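Local atomic coordinates of acyl-coenzyme A oxidase (PDB entry 5K3H), a protein that catalyses the FAD-dependent desaturation of acyl-CoA thioesters to (2E)-enoyl-CoAs, reducing oxygen to hydrogen peroxide in the first step of peroxisomal beta-oxidation. Residues D59-L63 with P64-R68. Sequence-based numbering, arbitrary orientation.
Sequences DSMPL and PYMTR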
loop_
_atom_site.group_PDB
_atom_site.type_symbol
_atom_site.label_atom_id
_atom_site.label_comp_id
_atom_site.label_asym_id
_atom_site.label_seq_id
_atom_site.Cartn_x
_atom_site.Cartn_y
_atom_site.Cartn_z
ATOM N N ASP B 59 26.964 -2.060 -3.244
ATOM C CA ASP B 59 26.225 -3.241 -2.829
ATOM C C ASP B 59 26.950 -4.467 -3.361
ATOM O O ASP B 59 27.229 -4.552 -4.561
ATOM C CB ASP B 59 24.801 -3.223 -3.391
ATOM C CG ASP B 59 23.976 -2.037 -2.921
ATOM O OD1 ASP B 59 24.323 -1.402 -1.905
ATOM O OD2 ASP B 59 22.978 -1.721 -3.604
ATOM N N SER B 60 27.247 -5.425 -2.473
ATOM C CA SER B 60 27.946 -6.633 -2.913
ATOM C C SER B 60 27.059 -7.490 -3.805
ATOM O O SER B 60 27.569 -8.193 -4.683
ATOM C CB SER B 60 28.447 -7.450 -1.718
ATOM O OG SER B 60 27.392 -7.780 -0.822
ATOM N N MET B 61 25.746 -7.449 -3.606
ATOM C CA MET B 61 24.800 -8.034 -4.551
ATOM C C MET B 61 23.491 -7.262 -4.449
ATOM O O MET B 61 23.324 -6.426 -3.552
ATOM C CB MET B 61 24.584 -9.525 -4.268
ATOM C CG MET B 61 24.255 -9.850 -2.847
ATOM S SD MET B 61 23.673 -11.547 -2.702
ATOM C CE MET B 61 24.541 -12.310 -4.077
ATOM N N PRO B 62 22.540 -7.508 -5.361
ATOM C CA PRO B 62 21.234 -6.832 -5.244
ATOM C C PRO B 62 20.581 -7.083 -3.882
ATOM O O PRO B 62 20.398 -8.230 -3.456
ATOM C CB PRO B 62 20.420 -7.439 -6.393
ATOM C CG PRO B 62 21.454 -7.751 -7.412
ATOM C CD PRO B 62 22.655 -8.228 -6.643
ATOM N N LEU B 63 20.225 -5.987 -3.201
ATOM C CA LEU B 63 19.646 -6.095 -1.861
ATOM C C LEU B 63 18.441 -7.024 -1.773
ATOM O O LEU B 63 18.307 -7.707 -0.743
ATOM C CB LEU B 63 19.289 -4.704 -1.316
ATOM C CG LEU B 63 20.443 -3.704 -1.238
ATOM C CD1 LEU B 63 20.078 -2.498 -0.381
ATOM C CD2 LEU B 63 21.739 -4.358 -0.722
ATOM N N PRO B 64 17.529 -7.096 -2.758
ATOM C CA PRO B 64 16.399 -8.029 -2.620
ATOM C C PRO B 64 16.821 -9.497 -2.613
ATOM O O PRO B 64 16.009 -10.352 -2.225
ATOM C CB PRO B 64 15.525 -7.712 -3.841
ATOM C CG PRO B 64 15.929 -6.352 -4.288
ATOM C CD PRO B 64 17.360 -6.203 -3.928
ATOM N N TYR B 65 18.055 -9.823 -3.021
ATOM C CA TYR B 65 18.507 -11.213 -2.935
ATOM C C TYR B 65 18.798 -11.661 -1.520
ATOM O O TYR B 65 18.759 -12.865 -1.267
ATOM C CB TYR B 65 19.801 -11.463 -3.704
ATOM C CG TYR B 65 19.775 -11.364 -5.201
ATOM C CD1 TYR B 65 18.608 -11.093 -5.897
ATOM C CD2 TYR B 65 20.947 -11.564 -5.919
ATOM C CE1 TYR B 65 18.619 -11.001 -7.266
ATOM C CE2 TYR B 65 20.966 -11.482 -7.280
ATOM C CZ TYR B 65 19.809 -11.197 -7.956
ATOM O OH TYR B 65 19.858 -11.127 -9.325
ATOM N N MET B 66 19.073 -10.724 -0.609
ATOM C CA MET B 66 19.696 -10.996 0.674
ATOM C C MET B 66 18.652 -11.258 1.760
ATOM O O MET B 66 17.595 -10.620 1.803
ATOM C CB MET B 66 20.552 -9.802 1.093
ATOM C CG MET B 66 21.710 -9.447 0.184
ATOM S SD MET B 66 22.586 -8.034 0.920
ATOM C CE MET B 66 23.751 -7.529 -0.329
ATOM N N THR B 67 18.976 -12.169 2.676
ATOM C CA THR B 67 18.177 -12.295 3.885
ATOM C C THR B 67 18.395 -11.075 4.784
ATOM O O THR B 67 19.303 -10.258 4.560
ATOM C CB THR B 67 18.538 -13.578 4.631
ATOM O OG1 THR B 67 19.897 -13.483 5.077
ATOM C CG2 THR B 67 18.435 -14.767 3.702
ATOM N N ARG B 68 17.549 -10.958 5.818
ATOM C CA ARG B 68 17.696 -9.863 6.776
ATOM C C ARG B 68 19.070 -9.887 7.433
ATOM O O ARG B 68 19.728 -8.846 7.581
ATOM C CB ARG B 68 16.607 -9.927 7.852
ATOM C CG ARG B 68 16.610 -8.679 8.707
ATOM C CD ARG B 68 15.591 -8.629 9.846
ATOM N NE ARG B 68 15.669 -7.301 10.454
ATOM C CZ ARG B 68 15.018 -6.903 11.537
ATOM N NH1 ARG B 68 14.194 -7.722 12.186
ATOM N NH2 ARG B 68 15.183 -5.659 11.957
#
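The carbonyl oxygen of Pro62 accepts a hydrogen bond from Tyr65 N at 2.9 Å, the first link of a short 3-10 turn near the end of the loop between helices 38-52 and 68-85 in the N-terminal region of the oxidase. A second i to i+3 bond follows directly, Met66 N to Leu63 O at 3.1 Å and nearly straight, with an N-H...O angle of 165°. The turn brings Pro62 and Tyr65 together as a CH-pi pair: the pyrrolidine lies on one face of the phenol ring, its CB 3.9 Å from the ring centroid and only 2° off the normal, while CG sits above CE2 and CD lies just beyond the CD2-CE2 edge. Met61 bends at chi3 (29°), which brings its CE near the plane of the same ring, beside CD2, and its SD passes 4.0 Å from Tyr65 CB. The phenol OH hydrogen-bonds the backbone oxygen of Trp643, whose indole also meets the tyrosine ring. The buried Met66 side chain runs back alongside residues 60-63, and its extended course beyond CG carries the methyl to Met61 and Ser60. Lys71 and Glu74 of helix 68-85 touch this side chain as well. Met66 CE also packs against Leu63 CD2 and comes close to Ser60 OG. On Met61 the same methyl, Met66 CE, meets CG at 3.5 Å. It approaches the carbonyl O of Met61 still more closely, at 3.4 Å.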